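Local coordinates for sterol regulatory element-binding protein cleavage-activating protein (Schizosaccharomyces pombe, PDB 4YHC) that serves as the escort protein required for processing of the membrane-bound transcription factor precursor sre1 when sterol or oxygen is low, at residues A[354-367]-A[438-451]. The protein carries 9 engineered substitutions. Numbering follows the deposited sequence.
Sequences ESVMSSDGLYIFGM and PGPSLAVSDRCVAI. Engineered in segment 354-367: Ser355 (natural residue Cys).
Ser359 holds OG between its backbone N and carbonyl carbon (chi1 53°), which carries it to Asp446, while Glu354, with CG anti to the backbone N (chi1 174°) and a bend at chi2, curls toward Ser441. Two hairpins of the WD40 domain, 354-367 and 438-451, from different blade sheets of the propeller, pack face to face. At the turn end, Ser359 N donates almost straight to Ser445 O (3.1 Å), from above the carbonyl plane, and Ser359 OG donates to Asp446 OD1 (2.6 Å). The Asp360 and Asp446 carboxylates stack, planes 4° apart; the like charges would tend to favour protonation of one acid, an effect the surrounding donors probably offset. Asp360 OD1 takes Leu362 N in an Asx turn and also accepts from Ser358 OG; an alanine here would probably leave both donors without a mate and the bridging water less firmly held. Between the hairpins, Val449 CG1 meets Val356 CG1 (3.7 Å) and Phe365 CB, and Met367 CG touches Ile451 CD1. At the far end Ser441 OG donates to Glu354 OE2 (2.8 Å) on the anti side, tilted out of the carboxylate plane. One water donates to both Asp360 OD2 (2.7 Å) and Asp446 O (2.6 Å).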
loop_
_atom_site.group_PDB
_atom_site.type_symbol
_atom_site.label_atom_id
_atom_site.label_comp_id
_atom_site.label_asym_id
_atom_site.label_seq_id
_atom_site.Cartn_x
_atom_site.Cartn_y
_atom_site.Cartn_z
ATOM N N GLU A 354 -5.857 -3.314 15.932
ATOM C CA GLU A 354 -5.176 -2.885 14.774
ATOM C C GLU A 354 -5.875 -3.605 13.618
ATOM O O GLU A 354 -5.938 -4.848 13.601
ATOM C CB GLU A 354 -3.711 -3.282 14.842
ATOM C CG GLU A 354 -2.862 -3.021 13.620
ATOM C CD GLU A 354 -2.637 -1.537 13.244
ATOM O OE1 GLU A 354 -3.123 -0.614 13.985
ATOM O OE2 GLU A 354 -1.987 -1.304 12.169
ATOM N N SER A 355 -6.274 -2.869 12.592
ATOM C CA SER A 355 -6.916 -3.483 11.445
ATOM C C SER A 355 -6.350 -3.017 10.124
ATOM O O SER A 355 -5.793 -1.941 10.042
ATOM C CB SER A 355 -8.397 -3.162 11.465
ATOM O OG SER A 355 -8.666 -1.847 11.113
ATOM N N VAL A 356 -6.590 -3.786 9.069
ATOM C CA VAL A 356 -6.098 -3.470 7.775
ATOM C C VAL A 356 -6.873 -4.288 6.732
ATOM O O VAL A 356 -7.227 -5.442 6.953
ATOM C CB VAL A 356 -4.597 -3.715 7.676
ATOM C CG1 VAL A 356 -4.194 -5.119 8.172
ATOM C CG2 VAL A 356 -4.037 -3.476 6.272
ATOM N N MET A 357 -7.185 -3.671 5.613
ATOM C CA MET A 357 -7.862 -4.407 4.526
ATOM C C MET A 357 -6.902 -5.031 3.520
ATOM O O MET A 357 -5.788 -4.537 3.297
ATOM C CB MET A 357 -8.891 -3.553 3.827
ATOM C CG MET A 357 -8.380 -2.403 2.996
ATOM S SD MET A 357 -9.797 -1.428 2.366
ATOM C CE MET A 357 -8.951 -0.236 1.452
ATOM N N SER A 358 -7.355 -6.084 2.909
ATOM C CA SER A 358 -6.622 -6.713 1.839
ATOM C C SER A 358 -6.443 -5.801 0.639
ATOM O O SER A 358 -7.136 -4.767 0.516
ATOM C CB SER A 358 -7.327 -7.996 1.437
ATOM O OG SER A 358 -8.588 -7.707 0.903
ATOM N N SER A 359 -5.524 -6.174 -0.282
ATOM C CA SER A 359 -5.170 -5.210 -1.331
ATOM C C SER A 359 -6.306 -4.907 -2.308
ATOM O O SER A 359 -6.310 -3.844 -2.957
ATOM C CB SER A 359 -3.938 -5.729 -2.110
ATOM O OG SER A 359 -4.229 -7.039 -2.529
ATOM N N ASP A 360 -7.282 -5.806 -2.442
ATOM C CA ASP A 360 -8.473 -5.493 -3.245
ATOM C C ASP A 360 -9.686 -4.930 -2.441
ATOM O O ASP A 360 -10.708 -4.707 -3.004
ATOM C CB ASP A 360 -8.946 -6.671 -4.106
ATOM C CG ASP A 360 -9.378 -7.819 -3.303
ATOM O OD1 ASP A 360 -9.359 -7.684 -2.055
ATOM O OD2 ASP A 360 -9.780 -8.845 -3.881
ATOM N N GLY A 361 -9.509 -4.660 -1.173
ATOM C CA GLY A 361 -10.554 -4.154 -0.316
ATOM C C GLY A 361 -11.657 -5.137 0.070
ATOM O O GLY A 361 -12.684 -4.749 0.621
ATOM N N LEU A 362 -11.525 -6.392 -0.296
ATOM C CA LEU A 362 -12.598 -7.337 -0.044
ATOM C C LEU A 362 -12.647 -7.911 1.393
ATOM O O LEU A 362 -13.717 -8.343 1.839
ATOM C CB LEU A 362 -12.547 -8.536 -1.024
ATOM C CG LEU A 362 -13.014 -8.224 -2.440
ATOM C CD1 LEU A 362 -12.970 -9.514 -3.282
ATOM C CD2 LEU A 362 -14.430 -7.682 -2.406
ATOM N N TYR A 363 -11.507 -7.977 2.073
ATOM C CA TYR A 363 -11.456 -8.465 3.435
ATOM C C TYR A 363 -10.791 -7.440 4.371
ATOM O O TYR A 363 -9.791 -6.719 3.982
ATOM C CB TYR A 363 -10.638 -9.715 3.481
ATOM C CG TYR A 363 -11.183 -10.878 2.714
ATOM C CD1 TYR A 363 -12.120 -11.724 3.279
ATOM C CD2 TYR A 363 -10.774 -11.138 1.428
ATOM C CE1 TYR A 363 -12.697 -12.761 2.591
ATOM C CE2 TYR A 363 -11.342 -12.202 0.720
ATOM C CZ TYR A 363 -12.295 -13.002 1.318
ATOM O OH TYR A 363 -12.821 -14.063 0.685
ATOM N N ILE A 364 -11.329 -7.354 5.585
ATOM C CA ILE A 364 -10.659 -6.632 6.663
ATOM C C ILE A 364 -10.148 -7.662 7.681
ATOM O O ILE A 364 -10.872 -8.580 8.055
ATOM C CB ILE A 364 -11.600 -5.666 7.394
ATOM C CG1 ILE A 364 -12.373 -4.823 6.428
ATOM C CG2 ILE A 364 -10.832 -4.802 8.421
ATOM C CD1 ILE A 364 -13.549 -4.169 7.057
ATOM N N PHE A 365 -8.936 -7.474 8.168
ATOM C CA PHE A 365 -8.385 -8.327 9.207
ATOM C C PHE A 365 -7.949 -7.482 10.342
ATOM O O PHE A 365 -7.512 -6.342 10.163
ATOM C CB PHE A 365 -7.197 -9.126 8.703
ATOM C CG PHE A 365 -7.519 -10.031 7.496
ATOM C CD1 PHE A 365 -8.052 -11.312 7.693
ATOM C CD2 PHE A 365 -7.279 -9.620 6.214
ATOM C CE1 PHE A 365 -8.342 -12.170 6.622
ATOM C CE2 PHE A 365 -7.570 -10.479 5.121
ATOM C CZ PHE A 365 -8.116 -11.738 5.322
ATOM N N GLY A 366 -7.974 -8.066 11.523
ATOM C CA GLY A 366 -7.540 -7.352 12.673
ATOM C C GLY A 366 -7.061 -8.202 13.801
ATOM O O GLY A 366 -7.359 -9.388 13.833
ATOM N N MET A 367 -6.349 -7.572 14.773
ATOM C CA MET A 367 -5.890 -8.240 15.969
ATOM C C MET A 367 -6.016 -7.296 17.184
ATOM O O MET A 367 -5.651 -6.120 17.085
ATOM C CB MET A 367 -4.422 -8.634 15.834
ATOM C CG MET A 367 -4.151 -9.759 14.865
ATOM S SD MET A 367 -2.484 -10.466 15.024
ATOM C CE MET A 367 -2.574 -11.287 16.612
ATOM N N PRO A 438 -0.371 -3.999 18.729
ATOM C CA PRO A 438 -0.197 -4.402 17.325
ATOM C C PRO A 438 -0.126 -3.231 16.397
ATOM O O PRO A 438 -0.654 -2.214 16.715
ATOM C CB PRO A 438 -1.431 -5.231 17.049
ATOM C CG PRO A 438 -2.415 -4.867 18.078
ATOM C CD PRO A 438 -1.677 -4.402 19.254
ATOM N N GLY A 439 0.574 -3.371 15.288
ATOM C CA GLY A 439 0.666 -2.311 14.310
ATOM C C GLY A 439 2.106 -1.928 14.133
ATOM O O GLY A 439 2.891 -2.093 15.027
ATOM N N PRO A 440 2.484 -1.418 12.975
ATOM C CA PRO A 440 1.668 -1.055 11.870
ATOM C C PRO A 440 1.259 -2.292 11.030
ATOM O O PRO A 440 1.553 -3.438 11.392
ATOM C CB PRO A 440 2.581 -0.037 11.128
ATOM C CG PRO A 440 3.930 -0.668 11.264
ATOM C CD PRO A 440 3.902 -1.086 12.733
ATOM N N SER A 441 0.538 -2.075 9.943
ATOM C CA SER A 441 0.020 -3.210 9.217
ATOM C C SER A 441 -0.076 -2.913 7.767
ATOM O O SER A 441 -0.122 -1.759 7.408
ATOM C CB SER A 441 -1.305 -3.683 9.841
ATOM O OG SER A 441 -2.253 -2.643 9.749
ATOM N N LEU A 442 0.005 -3.940 6.923
ATOM C CA LEU A 442 0.024 -3.760 5.462
ATOM C C LEU A 442 -0.584 -4.971 4.726
ATOM O O LEU A 442 -0.365 -6.135 5.118
ATOM C CB LEU A 442 1.467 -3.554 5.056
ATOM C CG LEU A 442 1.795 -2.945 3.737
ATOM C CD1 LEU A 442 1.341 -1.504 3.626
ATOM C CD2 LEU A 442 3.297 -3.071 3.548
ATOM N N ALA A 443 -1.334 -4.709 3.671
ATOM C CA ALA A 443 -1.843 -5.773 2.854
ATOM C C ALA A 443 -0.684 -6.435 2.131
ATOM O O ALA A 443 0.200 -5.723 1.619
ATOM C CB ALA A 443 -2.840 -5.246 1.825
ATOM N N VAL A 444 -0.748 -7.761 2.018
ATOM C CA VAL A 444 0.225 -8.506 1.301
ATOM C C VAL A 444 -0.296 -9.278 0.100
ATOM O O VAL A 444 0.471 -9.824 -0.668
ATOM C CB VAL A 444 0.953 -9.286 2.418
ATOM C CG1 VAL A 444 0.610 -10.737 2.585
ATOM C CG2 VAL A 444 2.326 -8.786 2.614
ATOM N N SER A 445 -1.606 -9.294 -0.080
ATOM C CA SER A 445 -2.243 -9.862 -1.214
ATOM C C SER A 445 -3.746 -9.514 -1.087
ATOM O O SER A 445 -4.162 -8.910 -0.088
ATOM C CB SER A 445 -2.069 -11.407 -1.267
ATOM O OG SER A 445 -3.003 -12.154 -0.458
ATOM N N ASP A 446 -4.518 -9.911 -2.096
ATOM C CA ASP A 446 -5.966 -9.797 -2.078
ATOM C C ASP A 446 -6.668 -10.592 -0.918
ATOM O O ASP A 446 -7.853 -10.379 -0.646
ATOM C CB ASP A 446 -6.505 -10.240 -3.401
ATOM C CG ASP A 446 -6.197 -9.272 -4.544
ATOM O OD1 ASP A 446 -5.785 -8.114 -4.311
ATOM O OD2 ASP A 446 -6.438 -9.680 -5.719
ATOM N N ARG A 447 -5.966 -11.510 -0.280
ATOM C CA ARG A 447 -6.531 -12.253 0.828
ATOM C C ARG A 447 -5.632 -12.351 2.049
ATOM O O ARG A 447 -5.810 -13.228 2.902
ATOM C CB ARG A 447 -6.853 -13.684 0.389
ATOM C CG ARG A 447 -7.952 -13.815 -0.672
ATOM C CD ARG A 447 -8.154 -15.331 -0.991
ATOM N NE ARG A 447 -8.504 -15.556 -2.379
ATOM C CZ ARG A 447 -8.140 -16.588 -3.133
ATOM N NH1 ARG A 447 -7.339 -17.574 -2.705
ATOM N NH2 ARG A 447 -8.591 -16.620 -4.374
ATOM N N CYS A 448 -4.612 -11.533 2.129
ATOM C CA CYS A 448 -3.650 -11.680 3.212
ATOM C C CYS A 448 -3.024 -10.349 3.592
ATOM O O CYS A 448 -2.840 -9.451 2.747
ATOM C CB CYS A 448 -2.558 -12.688 2.858
ATOM S SG CYS A 448 -1.674 -13.290 4.291
ATOM N N VAL A 449 -2.738 -10.231 4.876
ATOM C CA VAL A 449 -2.211 -9.066 5.495
ATOM C C VAL A 449 -1.059 -9.441 6.411
ATOM O O VAL A 449 -0.960 -10.573 6.898
ATOM C CB VAL A 449 -3.461 -8.504 6.183
ATOM C CG1 VAL A 449 -3.627 -8.695 7.673
ATOM C CG2 VAL A 449 -4.210 -7.515 5.357
ATOM N N ALA A 450 -0.169 -8.492 6.608
ATOM C CA ALA A 450 0.871 -8.556 7.627
ATOM C C ALA A 450 0.570 -7.540 8.739
ATOM O O ALA A 450 0.298 -6.346 8.455
ATOM C CB ALA A 450 2.250 -8.259 7.026
ATOM N N ILE A 451 0.634 -8.016 9.980
ATOM C CA ILE A 451 0.381 -7.206 11.169
ATOM C C ILE A 451 1.634 -7.332 12.061
ATOM O O ILE A 451 1.979 -8.405 12.489
ATOM C CB ILE A 451 -0.849 -7.675 11.962
ATOM C CG1 ILE A 451 -2.088 -7.478 11.099
ATOM C CG2 ILE A 451 -1.015 -6.819 13.224
ATOM C CD1 ILE A 451 -3.382 -7.966 11.725
HETATM O O HOH W 1 -9.937 -10.972 -2.171
#